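Local coordinates for protein purine nucleoside phosphorylase (Thermus thermophilus, PDB 6TK9) that probably catalyses the reversible phosphorolysis of purine nucleosides such as inosine and guanosine to free base and ribose 1-phosphate, working as a hexamer, at residues V98-L102 against G103-F107; E162-E165 against L166-V170. All blocks are in the same frame, centred on the assembly; numbering follows the deposited sequence.

Contact 1 (V98-L102 against G103-F107); sequences VGFFL and GARTF
The chain runs off the end of helix 94-102 through G103, whose phi of 127° turns the backbone sharply while two amide groups still reach back to the last helical turn. The amide of A104 bonds weakly to G99 O at 3.2 Å, and G103 N is shared, also weakly, between G99 O and F100 O. With phi this positive, any side chain at G103 would be jammed against the carbonyl oxygen of L102, so glycine fits here as no other residue would. F100 CA adds a straight C-H···O contact of 3.3 Å to A104 O, which sets the carbonyl of A104 against the helix.

The side chains fill in around this turn. F100 carries CG anti to its backbone N (chi1 179°), and its ring meets R105, whose chain is bent at chi2 and chi3 and folds back toward the helix. CE1 and CZ of F100 receive R105 NE obliquely, NE lying 3.4 Å from CZ, with R105 CD close to CE1; guanidinium and ring planes stand 77° apart. An arginine suits this exposed site because CD and NE can lie against the ring while the rest of the guanidinium reaches past it. F107 approaches from the strand with its ring edge, placing CZ 3.9 Å from G99 CA. A beta carbon on G99 would lie only 2.7 Å from that CZ, which explains a second glycine. Next to F100, F101 lays a ring face under F100 CD2 and packs on I6 and V10 of helix 4-14.

The turn is a Schellman motif, ending the helix of a beta-alpha-beta crossover that leads from strand 72-78 to strand 106-115 in the central sheet of the phosphorylase fold.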
loop_
_atom_site.group_PDB
_atom_site.type_symbol
_atom_site.label_atom_id
_atom_site.label_comp_id
_atom_site.label_asym_id
_atom_site.label_seq_id
_atom_site.Cartn_x
_atom_site.Cartn_y
_atom_site.Cartn_z
ATOM N N VAL A 98 -21.568 29.442 16.069
ATOM C CA VAL A 98 -22.000 30.467 17.074
ATOM C C VAL A 98 -20.767 30.978 17.828
ATOM O O VAL A 98 -20.615 32.208 17.984
ATOM C CB VAL A 98 -23.055 29.904 18.048
ATOM C CG1 VAL A 98 -23.278 30.812 19.244
ATOM C CG2 VAL A 98 -24.367 29.644 17.337
ATOM N N GLY A 99 -19.895 30.064 18.245
ATOM C CA GLY A 99 -18.630 30.424 18.904
ATOM C C GLY A 99 -17.868 31.452 18.094
ATOM O O GLY A 99 -17.308 32.393 18.679
ATOM N N PHE A 100 -17.798 31.260 16.782
ATOM C CA PHE A 100 -17.012 32.137 15.881
ATOM C C PHE A 100 -17.643 33.532 15.883
ATOM O O PHE A 100 -16.911 34.523 15.892
ATOM C CB PHE A 100 -16.925 31.544 14.474
ATOM C CG PHE A 100 -16.157 32.394 13.499
ATOM C CD1 PHE A 100 -14.771 32.371 13.477
ATOM C CD2 PHE A 100 -16.822 33.208 12.601
ATOM C CE1 PHE A 100 -14.061 33.143 12.570
ATOM C CE2 PHE A 100 -16.115 33.995 11.706
ATOM C CZ PHE A 100 -14.738 33.970 11.700
ATOM N N PHE A 101 -18.970 33.584 15.884
ATOM C CA PHE A 101 -19.753 34.821 15.655
ATOM C C PHE A 101 -19.916 35.576 16.968
ATOM O O PHE A 101 -20.314 36.745 16.885
ATOM C CB PHE A 101 -21.095 34.501 15.003
ATOM C CG PHE A 101 -20.997 34.378 13.509
ATOM C CD1 PHE A 101 -20.752 35.502 12.730
ATOM C CD2 PHE A 101 -21.124 33.143 12.887
ATOM C CE1 PHE A 101 -20.642 35.397 11.351
ATOM C CE2 PHE A 101 -21.016 33.038 11.509
ATOM C CZ PHE A 101 -20.773 34.162 10.745
ATOM N N LEU A 102 -19.629 34.920 18.099
ATOM C CA LEU A 102 -19.436 35.550 19.435
ATOM C C LEU A 102 -18.080 36.271 19.479
ATOM O O LEU A 102 -17.949 37.222 20.291
ATOM C CB LEU A 102 -19.494 34.484 20.531
ATOM C CG LEU A 102 -20.884 33.986 20.904
ATOM C CD1 LEU A 102 -20.797 32.757 21.796
ATOM C CD2 LEU A 102 -21.695 35.078 21.583
ATOM N N GLY A 103 -17.106 35.825 18.670
ATOM C CA GLY A 103 -15.810 36.511 18.468
ATOM C C GLY A 103 -14.592 35.614 18.707
ATOM O O GLY A 103 -13.495 36.110 18.511
ATOM N N ALA A 104 -14.759 34.349 19.114
ATOM C CA ALA A 104 -13.680 33.331 19.115
ATOM C C ALA A 104 -13.194 33.082 17.675
ATOM O O ALA A 104 -13.860 32.312 16.972
ATOM C CB ALA A 104 -14.170 32.054 19.758
ATOM N N ARG A 105 -12.082 33.699 17.253
ATOM C CA ARG A 105 -11.505 33.545 15.885
ATOM C C ARG A 105 -10.357 32.517 15.895
ATOM O O ARG A 105 -9.856 32.168 14.798
ATOM C CB ARG A 105 -11.016 34.896 15.363
ATOM C CG ARG A 105 -12.008 36.037 15.546
ATOM C CD ARG A 105 -13.171 36.003 14.575
ATOM N NE ARG A 105 -12.696 36.199 13.211
ATOM C CZ ARG A 105 -12.461 37.372 12.631
ATOM N NH1 ARG A 105 -12.666 38.499 13.289
ATOM N NH2 ARG A 105 -12.024 37.416 11.385
ATOM N N THR A 106 -9.945 32.054 17.085
ATOM C CA THR A 106 -8.962 30.958 17.304
ATOM C C THR A 106 -9.618 29.892 18.185
ATOM O O THR A 106 -10.184 30.271 19.238
ATOM C CB THR A 106 -7.653 31.471 17.918
ATOM O OG1 THR A 106 -7.066 32.378 16.992
ATOM C CG2 THR A 106 -6.637 30.387 18.198
ATOM N N PHE A 107 -9.537 28.620 17.763
ATOM C CA PHE A 107 -10.221 27.474 18.412
ATOM C C PHE A 107 -9.236 26.342 18.659
ATOM O O PHE A 107 -8.479 26.007 17.745
ATOM C CB PHE A 107 -11.363 26.964 17.542
ATOM C CG PHE A 107 -12.719 27.489 17.916
ATOM C CD1 PHE A 107 -13.180 28.685 17.404
ATOM C CD2 PHE A 107 -13.539 26.766 18.761
ATOM C CE1 PHE A 107 -14.438 29.153 17.745
ATOM C CE2 PHE A 107 -14.794 27.235 19.107
ATOM C CZ PHE A 107 -15.242 28.429 18.594
#

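Contact 2 (E162-E165 against L166-V170); sequences ELIE and LARKV
I164 and R168, one turn apart on helix 161-173, lie side by side and point the same way, so that a methyl group covers a guanidinium face. I164 CG2 sits 3.6 Å above the plane of the R168 guanidinium, over its centre. R168 reaches this place with CG anti to the carbonyl carbon (chi1 -78°) and a chain extended from CG to NE, alongside the isoleucine. Beneath them the main chain is regular: L166 N bonds to E162 O, A167 N to L163 O, R168 N to I164 O, and K169 N to E165 O at 2.9 Å.

The close-packed side is apolar. A167, small enough to let the helix approach the sheet, packs with I164 on L127 of strand 124-133, while buried L163 rests on L227. L166 turns to helix 257-270 and meets I267, while L166 CD2 only loosely touches L163 CD2, at 4.5 Å. This is an amphipathic alpha-helix, laid against the central sheet of the alpha/beta phosphorylase fold and paired with its C-terminal helix.

Its other side is more open and polar. E165, bent at chi2 (-89°), brings OE1 to the guanidinium edge, in plane with it, but the salt bridge to R168 NH1 is long at 3.8 Å and the carboxylate stands 79° to the guanidinium. The stronger partner of R168 is E180, which pairs with NH2, and the arginine also packs on H177 of the second subunit. A leucine in place of R168 would probably leave E180 without its charged mate and I164 CG2 without the flat surface it covers. Exposed K169 runs outward, its long chain suited to solvent, and packs on D175 of the second subunit.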
loop_
_atom_site.group_PDB
_atom_site.type_symbol
_atom_site.label_atom_id
_atom_site.label_comp_id
_atom_site.label_asym_id
_atom_site.label_seq_id
_atom_site.Cartn_x
_atom_site.Cartn_y
_atom_site.Cartn_z
ATOM N N GLU A 162 1.161 28.158 12.475
ATOM C CA GLU A 162 1.769 28.956 13.585
ATOM C C GLU A 162 1.415 28.284 14.925
ATOM O O GLU A 162 2.288 28.217 15.828
ATOM C CB GLU A 162 1.334 30.430 13.570
ATOM C CG GLU A 162 2.151 31.354 12.660
ATOM C CD GLU A 162 2.009 32.849 12.975
ATOM O OE1 GLU A 162 0.967 33.451 12.605
ATOM O OE2 GLU A 162 2.934 33.422 13.614
ATOM N N LEU A 163 0.189 27.774 15.055
ATOM C CA LEU A 163 -0.273 27.142 16.311
ATOM C C LEU A 163 0.430 25.796 16.492
ATOM O O LEU A 163 0.606 25.389 17.657
ATOM C CB LEU A 163 -1.793 27.010 16.276
ATOM C CG LEU A 163 -2.547 28.343 16.230
ATOM C CD1 LEU A 163 -4.028 28.151 16.485
ATOM C CD2 LEU A 163 -1.982 29.337 17.236
ATOM N N ILE A 164 0.836 25.143 15.397
ATOM C CA ILE A 164 1.562 23.843 15.461
ATOM C C ILE A 164 2.956 24.112 16.038
ATOM O O ILE A 164 3.422 23.321 16.899
ATOM C CB ILE A 164 1.581 23.138 14.081
ATOM C CG1 ILE A 164 0.279 22.355 13.863
ATOM C CG2 ILE A 164 2.807 22.243 13.897
ATOM C CD1 ILE A 164 -0.101 22.175 12.411
ATOM N N GLU A 165 3.606 25.172 15.568
ATOM C CA GLU A 165 4.962 25.541 16.047
ATOM C C GLU A 165 4.834 25.880 17.534
ATOM O O GLU A 165 5.694 25.406 18.325
ATOM C CB GLU A 165 5.576 26.675 15.214
ATOM C CG GLU A 165 5.897 26.285 13.775
ATOM C CD GLU A 165 7.273 25.688 13.482
ATOM O OE1 GLU A 165 7.692 24.715 14.177
ATOM O OE2 GLU A 165 7.927 26.184 12.529
ATOM N N LEU A 166 3.782 26.616 17.901
ATOM C CA LEU A 166 3.532 27.042 19.304
ATOM C C LEU A 166 3.356 25.804 20.185
ATOM O O LEU A 166 3.945 25.757 21.283
ATOM C CB LEU A 166 2.289 27.935 19.375
ATOM C CG LEU A 166 2.023 28.514 20.762
ATOM C CD1 LEU A 166 2.983 29.665 21.051
ATOM C CD2 LEU A 166 0.585 28.965 20.909
ATOM N N ALA A 167 2.553 24.851 19.717
ATOM C CA ALA A 167 2.242 23.597 20.425
ATOM C C ALA A 167 3.554 22.851 20.665
ATOM O O ALA A 167 3.677 22.243 21.746
ATOM C CB ALA A 167 1.244 22.766 19.642
ATOM N N ARG A 168 4.497 22.918 19.718
ATOM C CA ARG A 168 5.824 22.246 19.840
ATOM C C ARG A 168 6.691 22.968 20.877
ATOM O O ARG A 168 7.278 22.282 21.740
ATOM C CB ARG A 168 6.528 22.181 18.483
ATOM C CG ARG A 168 5.994 21.079 17.584
ATOM C CD ARG A 168 6.260 21.389 16.138
ATOM N NE ARG A 168 5.879 20.249 15.317
ATOM C CZ ARG A 168 5.899 20.235 13.990
ATOM N NH1 ARG A 168 6.294 21.308 13.328
ATOM N NH2 ARG A 168 5.526 19.152 13.333
ATOM N N LYS A 169 6.751 24.301 20.805
ATOM C CA LYS A 169 7.529 25.155 21.741
ATOM C C LYS A 169 7.056 24.874 23.178
ATOM O O LYS A 169 7.906 24.625 24.075
ATOM C CB LYS A 169 7.380 26.623 21.328
ATOM C CG LYS A 169 8.432 27.561 21.900
ATOM C CD LYS A 169 8.622 28.818 21.078
ATOM C CE LYS A 169 9.480 29.847 21.782
ATOM N NZ LYS A 169 8.874 30.250 23.073
ATOM N N VAL A 170 5.744 24.840 23.402
ATOM C CA VAL A 170 5.200 24.720 24.781
ATOM C C VAL A 170 5.497 23.318 25.310
ATOM O O VAL A 170 5.724 23.202 26.514
ATOM C CB VAL A 170 3.706 25.074 24.852
ATOM C CG1 VAL A 170 3.105 24.770 26.225
ATOM C CG2 VAL A 170 3.465 26.522 24.456
#

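Followed from the N terminus, contact 1 comes first and closes the tight turn by which helix 94-102 passes into strand 106-115. The chain then crosses the sheet along strands 106-115 and 124-133 before contact 2, a contact between successive turns of helix 161-173 that closes no loop. The two are in series, neither nested nor crossing, with centres about 21 Å apart. They nevertheless meet: T106 CG2 lies 3.8 Å from L163 CD1. T106 and F107 point to opposite sides of their strand, so the strand start joins helix 161-173 through T106 and the end of helix 94-102 through F107.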